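PDB 2OOI: SA0254 protein from Staphylococcus aureus subsp. aureus, which is of unknown function but carries a UTRA domain, the effector-binding module of HutC-type GntR regulators, and so probably senses a small ligand. Local coordinates for residues L128-T133 / I147-R152; T48-E53 / Y70-V75; D59-C64 / Y151-F156. All blocks are in the same frame, centred on the assembly; numbering follows the deposited sequence.

Contact 1 of 3, residues L128-T133 / I147-R152; sequences LRYHQT and IVFHYR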
loop_
_atom_site.group_PDB
_atom_site.type_symbol
_atom_site.label_atom_id
_atom_site.label_comp_id
_atom_site.label_asym_id
_atom_site.label_seq_id
_atom_site.Cartn_x
_atom_site.Cartn_y
_atom_site.Cartn_z
ATOM N N LEU B 128 -2.376 7.360 -6.184
ATOM C CA LEU B 128 -2.652 6.733 -4.893
ATOM C C LEU B 128 -3.075 7.832 -3.944
ATOM O O LEU B 128 -2.350 8.819 -3.782
ATOM C CB LEU B 128 -1.398 6.042 -4.324
ATOM C CG LEU B 128 -1.616 5.043 -3.169
ATOM C CD1 LEU B 128 -2.404 3.848 -3.671
ATOM C CD2 LEU B 128 -0.315 4.558 -2.546
ATOM N N ARG B 129 -4.244 7.682 -3.338
ATOM C CA ARG B 129 -4.701 8.573 -2.258
ATOM C C ARG B 129 -4.420 7.822 -0.958
ATOM O O ARG B 129 -4.949 6.735 -0.729
ATOM C CB ARG B 129 -6.184 8.947 -2.364
ATOM C CG ARG B 129 -6.739 8.963 -3.759
ATOM C CD ARG B 129 -7.988 9.811 -3.941
ATOM N NE ARG B 129 -7.523 11.180 -4.113
ATOM C CZ ARG B 129 -7.624 11.940 -5.207
ATOM N NH1 ARG B 129 -8.264 11.586 -6.313
ATOM N NH2 ARG B 129 -7.077 13.116 -5.166
ATOM N N TYR B 130 -3.571 8.408 -0.130
ATOM C CA TYR B 130 -3.008 7.775 1.047
ATOM C C TYR B 130 -3.305 8.691 2.231
ATOM O O TYR B 130 -3.182 9.903 2.118
ATOM C CB TYR B 130 -1.522 7.662 0.776
ATOM C CG TYR B 130 -0.595 7.129 1.834
ATOM C CD1 TYR B 130 -0.037 5.851 1.723
ATOM C CD2 TYR B 130 -0.175 7.945 2.891
ATOM C CE1 TYR B 130 0.880 5.380 2.659
ATOM C CE2 TYR B 130 0.753 7.487 3.833
ATOM C CZ TYR B 130 1.270 6.210 3.709
ATOM O OH TYR B 130 2.192 5.774 4.647
ATOM N N HIS B 131 -3.779 8.127 3.336
ATOM C CA HIS B 131 -4.120 8.922 4.523
ATOM C C HIS B 131 -3.385 8.352 5.697
ATOM O O HIS B 131 -3.349 7.152 5.861
ATOM C CB HIS B 131 -5.622 8.930 4.845
ATOM C CG HIS B 131 -5.964 9.826 5.998
ATOM N ND1 HIS B 131 -6.372 11.133 5.828
ATOM C CD2 HIS B 131 -5.866 9.636 7.337
ATOM C CE1 HIS B 131 -6.556 11.693 7.011
ATOM N NE2 HIS B 131 -6.245 10.808 7.942
ATOM N N GLN B 132 -2.809 9.209 6.524
ATOM C CA GLN B 132 -2.117 8.712 7.694
ATOM C C GLN B 132 -2.492 9.529 8.929
ATOM O O GLN B 132 -2.487 10.747 8.873
ATOM C CB GLN B 132 -0.610 8.718 7.445
ATOM C CG GLN B 132 0.182 7.930 8.491
ATOM C CD GLN B 132 1.605 7.557 8.067
ATOM O OE1 GLN B 132 2.356 6.981 8.860
ATOM N NE2 GLN B 132 1.976 7.873 6.824
ATOM N N THR B 133 -2.828 8.865 10.034
ATOM C CA THR B 133 -3.077 9.570 11.286
ATOM C C THR B 133 -2.025 9.149 12.283
ATOM O O THR B 133 -1.868 7.964 12.531
ATOM C CB THR B 133 -4.423 9.244 11.852
ATOM O OG1 THR B 133 -5.421 9.674 10.932
ATOM C CG2 THR B 133 -4.632 9.957 13.222
ATOM N N ILE B 147 -2.152 12.338 1.326
ATOM C CA ILE B 147 -1.142 12.439 0.301
ATOM C C ILE B 147 -1.727 11.950 -1.004
ATOM O O ILE B 147 -2.398 10.921 -1.025
ATOM C CB ILE B 147 0.048 11.606 0.678
ATOM C CG1 ILE B 147 0.518 12.021 2.078
ATOM C CG2 ILE B 147 1.147 11.738 -0.363
ATOM C CD1 ILE B 147 1.849 11.413 2.499
ATOM N N VAL B 148 -1.515 12.691 -2.092
ATOM C CA VAL B 148 -1.811 12.115 -3.416
ATOM C C VAL B 148 -0.500 11.917 -4.181
ATOM O O VAL B 148 0.251 12.850 -4.406
ATOM C CB VAL B 148 -3.010 12.824 -4.156
ATOM C CG1 VAL B 148 -3.185 12.265 -5.505
ATOM C CG2 VAL B 148 -4.271 12.810 -3.387
ATOM N N PHE B 149 -0.217 10.655 -4.499
ATOM C CA PHE B 149 1.037 10.254 -5.117
ATOM C C PHE B 149 1.003 10.294 -6.641
ATOM O O PHE B 149 -0.001 9.973 -7.285
ATOM C CB PHE B 149 1.406 8.839 -4.690
ATOM C CG PHE B 149 1.912 8.732 -3.272
ATOM C CD1 PHE B 149 1.071 8.371 -2.246
ATOM C CD2 PHE B 149 3.248 8.979 -2.979
ATOM C CE1 PHE B 149 1.548 8.272 -0.939
ATOM C CE2 PHE B 149 3.723 8.877 -1.689
ATOM C CZ PHE B 149 2.871 8.512 -0.669
ATOM N N HIS B 150 2.134 10.707 -7.201
ATOM C CA HIS B 150 2.419 10.579 -8.631
ATOM C C HIS B 150 2.521 9.094 -8.966
ATOM O O HIS B 150 3.335 8.397 -8.382
ATOM C CB HIS B 150 3.749 11.278 -8.929
ATOM C CG HIS B 150 4.064 11.366 -10.383
ATOM N ND1 HIS B 150 4.048 12.559 -11.076
ATOM C CD2 HIS B 150 4.369 10.404 -11.287
ATOM C CE1 HIS B 150 4.347 12.326 -12.343
ATOM N NE2 HIS B 150 4.539 11.024 -12.498
ATOM N N TYR B 151 1.722 8.598 -9.899
ATOM C CA TYR B 151 1.628 7.157 -10.069
ATOM C C TYR B 151 2.844 6.469 -10.682
ATOM O O TYR B 151 3.037 5.274 -10.452
ATOM C CB TYR B 151 0.362 6.762 -10.806
ATOM C CG TYR B 151 0.442 6.832 -12.294
ATOM C CD1 TYR B 151 0.590 5.682 -13.044
ATOM C CD2 TYR B 151 0.343 8.048 -12.962
ATOM C CE1 TYR B 151 0.665 5.742 -14.412
ATOM C CE2 TYR B 151 0.399 8.109 -14.320
ATOM C CZ TYR B 151 0.564 6.952 -15.041
ATOM O OH TYR B 151 0.624 6.990 -16.404
ATOM N N ARG B 152 3.632 7.194 -11.470
ATOM C CA ARG B 152 4.865 6.650 -12.056
ATOM C C ARG B 152 6.050 6.743 -11.100
ATOM O O ARG B 152 6.840 5.817 -11.006
ATOM C CB ARG B 152 5.233 7.351 -13.366
ATOM C CG ARG B 152 4.280 7.096 -14.522
ATOM C CD ARG B 152 4.694 7.857 -15.829
ATOM N NE ARG B 152 3.722 7.587 -16.897
ATOM C CZ ARG B 152 3.708 8.120 -18.136
ATOM N NH1 ARG B 152 4.680 8.941 -18.587
ATOM N NH2 ARG B 152 2.709 7.794 -18.967
#

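Contact 2 of 3, residues T48-E53 / Y70-V75; sequences TVYYLE and YHKEIV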
loop_
_atom_site.group_PDB
_atom_site.type_symbol
_atom_site.label_atom_id
_atom_site.label_comp_id
_atom_site.label_asym_id
_atom_site.label_seq_id
_atom_site.Cartn_x
_atom_site.Cartn_y
_atom_site.Cartn_z
ATOM N N THR B 48 -6.495 24.836 18.281
ATOM C CA THR B 48 -6.112 25.267 16.957
ATOM C C THR B 48 -5.259 24.188 16.254
ATOM O O THR B 48 -4.652 23.309 16.895
ATOM C CB THR B 48 -5.454 26.695 16.933
ATOM O OG1 THR B 48 -4.024 26.591 16.890
ATOM C CG2 THR B 48 -5.920 27.597 18.094
ATOM N N VAL B 49 -5.300 24.224 14.927
ATOM C CA VAL B 49 -4.511 23.325 14.082
ATOM C C VAL B 49 -3.770 24.157 13.058
ATOM O O VAL B 49 -4.258 25.185 12.636
ATOM C CB VAL B 49 -5.382 22.293 13.306
ATOM C CG1 VAL B 49 -6.117 21.330 14.250
ATOM C CG2 VAL B 49 -6.352 23.005 12.341
ATOM N N TYR B 50 -2.581 23.715 12.672
ATOM C CA TYR B 50 -1.879 24.261 11.500
ATOM C C TYR B 50 -2.275 23.455 10.275
ATOM O O TYR B 50 -2.372 22.236 10.363
ATOM C CB TYR B 50 -0.387 24.103 11.659
ATOM C CG TYR B 50 0.256 24.849 12.805
ATOM C CD1 TYR B 50 0.779 24.165 13.894
ATOM C CD2 TYR B 50 0.404 26.246 12.767
ATOM C CE1 TYR B 50 1.430 24.842 14.917
ATOM C CE2 TYR B 50 1.024 26.931 13.797
ATOM C CZ TYR B 50 1.553 26.226 14.862
ATOM O OH TYR B 50 2.206 26.883 15.877
ATOM N N TYR B 51 -2.508 24.130 9.149
ATOM C CA TYR B 51 -2.810 23.474 7.876
ATOM C C TYR B 51 -1.667 23.774 6.913
ATOM O O TYR B 51 -1.242 24.927 6.826
ATOM C CB TYR B 51 -4.117 24.009 7.266
ATOM C CG TYR B 51 -4.380 23.469 5.881
ATOM C CD1 TYR B 51 -4.698 22.128 5.705
ATOM C CD2 TYR B 51 -4.257 24.269 4.747
ATOM C CE1 TYR B 51 -4.893 21.576 4.437
ATOM C CE2 TYR B 51 -4.456 23.731 3.452
ATOM C CZ TYR B 51 -4.785 22.370 3.317
ATOM O OH TYR B 51 -4.989 21.773 2.093
ATOM N N LEU B 52 -1.167 22.757 6.207
ATOM C CA LEU B 52 -0.269 23.011 5.094
ATOM C C LEU B 52 -0.470 22.100 3.903
ATOM O O LEU B 52 -0.832 20.943 4.064
ATOM C CB LEU B 52 1.206 22.933 5.504
ATOM C CG LEU B 52 1.782 21.601 5.967
ATOM C CD1 LEU B 52 3.237 21.417 5.564
ATOM C CD2 LEU B 52 1.627 21.574 7.464
ATOM N N GLU B 53 -0.242 22.666 2.724
ATOM C CA GLU B 53 -0.092 21.909 1.499
ATOM C C GLU B 53 1.322 22.041 1.033
ATOM O O GLU B 53 1.882 23.135 0.997
ATOM C CB GLU B 53 -0.998 22.418 0.392
ATOM C CG GLU B 53 -2.446 22.174 0.685
ATOM C CD GLU B 53 -3.365 22.717 -0.375
ATOM O OE1 GLU B 53 -2.831 23.330 -1.327
ATOM O OE2 GLU B 53 -4.605 22.540 -0.242
ATOM N N TYR B 70 -2.133 19.585 11.729
ATOM C CA TYR B 70 -1.416 19.327 12.966
ATOM C C TYR B 70 -2.067 19.976 14.182
ATOM O O TYR B 70 -2.410 21.151 14.150
ATOM C CB TYR B 70 -0.033 19.918 12.846
ATOM C CG TYR B 70 0.819 19.254 11.812
ATOM C CD1 TYR B 70 1.532 18.116 12.127
ATOM C CD2 TYR B 70 0.937 19.776 10.536
ATOM C CE1 TYR B 70 2.328 17.501 11.213
ATOM C CE2 TYR B 70 1.728 19.165 9.601
ATOM C CZ TYR B 70 2.424 18.036 9.959
ATOM O OH TYR B 70 3.221 17.422 9.072
ATOM N N HIS B 71 -2.177 19.231 15.270
ATOM C CA HIS B 71 -2.702 19.763 16.525
ATOM C C HIS B 71 -1.662 20.668 17.208
ATOM O O HIS B 71 -0.606 20.208 17.652
ATOM C CB HIS B 71 -3.170 18.593 17.421
ATOM C CG HIS B 71 -3.882 19.007 18.672
ATOM N ND1 HIS B 71 -4.197 18.113 19.673
ATOM C CD2 HIS B 71 -4.309 20.219 19.103
ATOM C CE1 HIS B 71 -4.798 18.753 20.657
ATOM N NE2 HIS B 71 -4.875 20.033 20.341
ATOM N N LYS B 72 -1.972 21.958 17.285
ATOM C CA LYS B 72 -1.000 22.952 17.730
ATOM C C LYS B 72 -0.542 22.675 19.158
ATOM O O LYS B 72 0.640 22.809 19.480
ATOM C CB LYS B 72 -1.588 24.359 17.630
ATOM C CG LYS B 72 -0.607 25.468 17.972
ATOM C CD LYS B 72 -1.283 26.829 17.955
ATOM C CE LYS B 72 -0.302 27.937 18.305
ATOM N NZ LYS B 72 -0.998 29.207 18.654
ATOM N N GLU B 73 -1.485 22.287 20.010
ATOM C CA GLU B 73 -1.198 22.031 21.418
ATOM C C GLU B 73 -0.172 20.912 21.621
ATOM O O GLU B 73 0.674 21.021 22.507
ATOM C CB GLU B 73 -2.498 21.716 22.165
ATOM C CG GLU B 73 -2.348 21.405 23.651
ATOM C CD GLU B 73 -1.740 22.550 24.446
ATOM O OE1 GLU B 73 -2.044 23.724 24.118
ATOM O OE2 GLU B 73 -0.969 22.277 25.406
ATOM N N ILE B 74 -0.225 19.866 20.811
ATOM C CA ILE B 74 0.725 18.769 20.936
ATOM C C ILE B 74 2.048 19.082 20.242
ATOM O O ILE B 74 3.116 18.881 20.789
ATOM C CB ILE B 74 0.120 17.473 20.368
ATOM C CG1 ILE B 74 -1.034 17.029 21.276
ATOM C CG2 ILE B 74 1.188 16.379 20.226
ATOM C CD1 ILE B 74 -1.858 15.927 20.697
ATOM N N VAL B 75 1.954 19.598 19.034
ATOM C CA VAL B 75 3.116 19.907 18.201
ATOM C C VAL B 75 3.859 21.168 18.695
ATOM O O VAL B 75 5.034 21.382 18.374
ATOM C CB VAL B 75 2.624 20.037 16.715
ATOM C CG1 VAL B 75 3.417 21.022 15.935
ATOM C CG2 VAL B 75 2.583 18.661 16.025
HETATM O O HOH W 1 -4.276 23.246 19.783
#

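Contact 3 of 3, residues D59-C64 / Y151-F156; sequences DDDVLC and YRHAQF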
loop_
_atom_site.group_PDB
_atom_site.type_symbol
_atom_site.label_atom_id
_atom_site.label_comp_id
_atom_site.label_asym_id
_atom_site.label_seq_id
_atom_site.Cartn_x
_atom_site.Cartn_y
_atom_site.Cartn_z
ATOM N N ASP B 59 14.617 13.826 -5.772
ATOM C CA ASP B 59 15.619 14.002 -6.829
ATOM C C ASP B 59 15.111 14.869 -7.980
ATOM O O ASP B 59 15.419 14.627 -9.135
ATOM C CB ASP B 59 16.115 12.634 -7.343
ATOM C CG ASP B 59 17.008 11.926 -6.339
ATOM O OD1 ASP B 59 17.445 12.585 -5.351
ATOM O OD2 ASP B 59 17.269 10.711 -6.563
ATOM N N ASP B 60 14.339 15.900 -7.662
ATOM C CA ASP B 60 13.733 16.755 -8.700
ATOM C C ASP B 60 12.565 16.093 -9.453
ATOM O O ASP B 60 11.910 16.772 -10.266
ATOM C CB ASP B 60 14.786 17.228 -9.701
ATOM C CG ASP B 60 15.988 17.846 -9.020
ATOM O OD1 ASP B 60 15.792 18.854 -8.300
ATOM O OD2 ASP B 60 17.118 17.328 -9.206
ATOM N N ASP B 61 12.300 14.806 -9.194
ATOM C CA ASP B 61 11.052 14.202 -9.631
ATOM C C ASP B 61 9.928 14.442 -8.618
ATOM O O ASP B 61 10.073 14.102 -7.442
ATOM C CB ASP B 61 11.229 12.696 -9.844
ATOM C CG ASP B 61 12.105 12.380 -11.031
ATOM O OD1 ASP B 61 12.605 13.322 -11.684
ATOM O OD2 ASP B 61 12.276 11.182 -11.304
ATOM N N VAL B 62 8.806 15.000 -9.077
ATOM C CA VAL B 62 7.660 15.237 -8.195
ATOM C C VAL B 62 7.059 13.904 -7.693
ATOM O O VAL B 62 6.751 13.023 -8.484
ATOM C CB VAL B 62 6.582 16.124 -8.873
ATOM C CG1 VAL B 62 5.834 15.357 -9.963
ATOM C CG2 VAL B 62 5.640 16.675 -7.837
ATOM N N LEU B 63 6.920 13.766 -6.373
ATOM C CA LEU B 63 6.496 12.518 -5.773
ATOM C C LEU B 63 5.028 12.571 -5.391
ATOM O O LEU B 63 4.263 11.656 -5.709
ATOM C CB LEU B 63 7.352 12.214 -4.547
ATOM C CG LEU B 63 7.036 10.904 -3.805
ATOM C CD1 LEU B 63 7.366 9.667 -4.677
ATOM C CD2 LEU B 63 7.743 10.877 -2.419
ATOM N N CYS B 64 4.628 13.639 -4.712
ATOM C CA CYS B 64 3.265 13.737 -4.186
ATOM C C CYS B 64 2.893 15.123 -3.697
ATOM O O CYS B 64 3.770 15.948 -3.415
ATOM C CB CYS B 64 3.123 12.817 -2.995
ATOM S SG CYS B 64 4.389 13.184 -1.780
ATOM N N TYR B 151 1.722 8.598 -9.899
ATOM C CA TYR B 151 1.628 7.157 -10.069
ATOM C C TYR B 151 2.844 6.469 -10.682
ATOM O O TYR B 151 3.037 5.274 -10.452
ATOM C CB TYR B 151 0.362 6.762 -10.806
ATOM C CG TYR B 151 0.442 6.832 -12.294
ATOM C CD1 TYR B 151 0.590 5.682 -13.044
ATOM C CD2 TYR B 151 0.343 8.048 -12.962
ATOM C CE1 TYR B 151 0.665 5.742 -14.412
ATOM C CE2 TYR B 151 0.399 8.109 -14.320
ATOM C CZ TYR B 151 0.564 6.952 -15.041
ATOM O OH TYR B 151 0.624 6.990 -16.404
ATOM N N ARG B 152 3.632 7.194 -11.470
ATOM C CA ARG B 152 4.865 6.650 -12.056
ATOM C C ARG B 152 6.050 6.743 -11.100
ATOM O O ARG B 152 6.840 5.817 -11.006
ATOM C CB ARG B 152 5.233 7.351 -13.366
ATOM C CG ARG B 152 4.280 7.096 -14.522
ATOM C CD ARG B 152 4.694 7.857 -15.829
ATOM N NE ARG B 152 3.722 7.587 -16.897
ATOM C CZ ARG B 152 3.708 8.120 -18.136
ATOM N NH1 ARG B 152 4.680 8.941 -18.587
ATOM N NH2 ARG B 152 2.709 7.794 -18.967
ATOM N N HIS B 153 6.160 7.844 -10.380
ATOM C CA HIS B 153 7.340 8.114 -9.599
ATOM C C HIS B 153 7.291 7.415 -8.249
ATOM O O HIS B 153 8.324 7.304 -7.608
ATOM C CB HIS B 153 7.515 9.620 -9.373
ATOM C CG HIS B 153 7.847 10.397 -10.614
ATOM N ND1 HIS B 153 7.820 11.774 -10.662
ATOM C CD2 HIS B 153 8.155 9.986 -11.867
ATOM C CE1 HIS B 153 8.120 12.178 -11.884
ATOM N NE2 HIS B 153 8.327 11.113 -12.635
ATOM N N ALA B 154 6.116 6.954 -7.810
ATOM C CA ALA B 154 5.953 6.337 -6.481
ATOM C C ALA B 154 5.803 4.827 -6.617
ATOM O O ALA B 154 4.895 4.341 -7.293
ATOM C CB ALA B 154 4.740 6.915 -5.752
ATOM N N GLN B 155 6.701 4.091 -5.966
ATOM C CA GLN B 155 6.765 2.624 -6.061
ATOM C C GLN B 155 7.030 2.098 -4.646
ATOM O O GLN B 155 7.991 2.487 -4.025
ATOM C CB GLN B 155 7.871 2.205 -7.030
ATOM C CG GLN B 155 7.829 2.872 -8.451
ATOM C CD GLN B 155 6.984 2.092 -9.492
ATOM O OE1 GLN B 155 7.205 0.901 -9.747
ATOM N NE2 GLN B 155 6.009 2.782 -10.096
ATOM N N PHE B 156 6.168 1.233 -4.127
ATOM C CA PHE B 156 6.098 0.994 -2.681
ATOM C C PHE B 156 6.633 -0.380 -2.278
ATOM O O PHE B 156 6.813 -1.261 -3.132
ATOM C CB PHE B 156 4.653 1.173 -2.207
ATOM C CG PHE B 156 4.095 2.546 -2.477
ATOM C CD1 PHE B 156 3.493 2.841 -3.694
ATOM C CD2 PHE B 156 4.183 3.543 -1.522
ATOM C CE1 PHE B 156 2.995 4.097 -3.961
ATOM C CE2 PHE B 156 3.673 4.812 -1.773
ATOM C CZ PHE B 156 3.081 5.091 -2.997
#

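Contact 1 of 3, residues L128-T133 / I147-R152
Ile147 N donates to Tyr130 O at 2.8 Å, and Tyr130 N returns a bond to Ile147 O at 2.9 Å, so the two residues form a hydrogen-bonded antiparallel pair of this beta hairpin. Phe149 N also donates to Leu128 O at 2.9 Å. Arg129 and Val148 make a non-hydrogen-bonded pair. On the face bearing Leu128, Tyr130, Ile147 and Phe149, the edge of the Phe149 ring points at the face of the Tyr130 ring in a T-shaped stack, with planes at 84° and centroids 5.5 Å apart. Phe149 CZ lies over the Tyr130 face, while Phe149 CE1 sits 3.6 Å from Tyr130 CB. Ile147 CD1 packs 4.0 Å from Tyr130 CD2, while Leu128 CB rests against Phe149 CB. On the reverse face the Arg129 chain bends at chi3 (82°), which brings NE and NH2 alongside Val148 CG2; NH2 also forms a salt bridge with Glu115. Strand 126-136 is flanked by strand 99-110 and strand 141-150 by strand 61-71, while Phe11 of helix 11-14 packs onto Ile147 and Phe149.

Contact 2 of 3, residues T48-E53 / Y70-V75
Lys72, the first residue of helix 72-75, runs its side chain alongside Thr48 and past the ring of Tyr50. Its CB lies 3.3 Å from Thr48 O. CG stands anti to the backbone N (chi1 -176°), which sets it 3.7 Å from Tyr50 CE1. CD continues the extended chain beside Thr48 OG1, CE reaches 3.6 Å from Tyr50 OH, and NZ ends in a salt bridge with Glu29 on strand 20-30. The backbone ties Lys72 to Thr48 as well. Lys72 N donates to Thr48 O at 3.0 Å, tilted 27° from the carbonyl plane, and a water gives a second bond of 2.9 Å to that oxygen while accepting from Glu73 N. Tyr50 and Tyr70 form a hydrogen-bonded antiparallel pair of the hairpin 49-58/61-71, with Tyr70 N to Tyr50 O and Tyr50 N to Tyr70 O both at 3.0 Å. The Tyr70 ring meets Leu52 CD2 at its edge, and Ile87 of helix 87-94 packs on both residues. His71, the last strand residue, is also the N-cap of helix 72-75. Strand thus passes directly into helix, and Thr48 O serves two early helix N-H groups, one directly and one through the water. The lysine methylenes pack against the Tyr50 ring and oxygens of Thr48 and Tyr50, while NZ is held by charge to Glu29.

Contact 3 of 3, residues D59-C64 / Y151-F156
The His153 ring is engaged in two different ways by consecutive residues, Asp61 over one face and Val62 at the edge. Both belong to the start of strand 61-71, just before a classic beta bulge in which Leu63 and Cys64 together face Arg56 of the neighbouring strand 49-58. His153 ND1 donates to Val62 O at 2.7 Å. The oxygen lies close to the ring plane, whereas the donor is tilted 29° from the carbonyl plane of Val62. Asp61 CB makes a CH-pi contact with the same ring, 3.9 Å from its centroid and offset toward the rim near ND1. The Asp61 carboxylate is stacked on the ring, its plane 23° from it, but OD2 stays 4.2 Å from His153 NE2. This proximity, without direct contact, may favour a protonated imidazole. With CG anti to its carbonyl carbon (chi1 -68°), His153 turns its ring toward strand 61-71 from a loop that leads from strand 141-150 to strand 156-160. The ring also stacks with His150, whose strand neighbours 61-71 in the sheet. The loop then passes to the subunit interface, where Phe156 pairs in an antiparallel ladder with a strand of the second subunit and Gln155 OE1 accepts a hydrogen bond from Asn107 of that subunit. Leu63 CD1 packs 4.0 Å from Ala154 CB and also lies 3.9 Å from His153 O.

In the fold
All three contacts draw on one six-stranded antiparallel sheet. Contact 2 lies at the open end of hairpin 49-58/61-71, where strand passes into helix 72-75, and closes before contact 1 opens in hairpin 126-136/141-150. Their centres are about 20 Å apart on opposite sides of the chain's centre, yet strands 61-71 and 141-150 are neighbours. Contact 3, about 10 Å from contact 1 centre to centre, touches it: His150 N probably bonds to Leu63 O. From contact 2 it is about 26 Å, at the other end of strand 61-71, and their segments alternate along the chain. Contact 3 thus joins the early hairpin to the loop between strands 141-150 and 156-160; contacts 1 and 3 reach the second subunit.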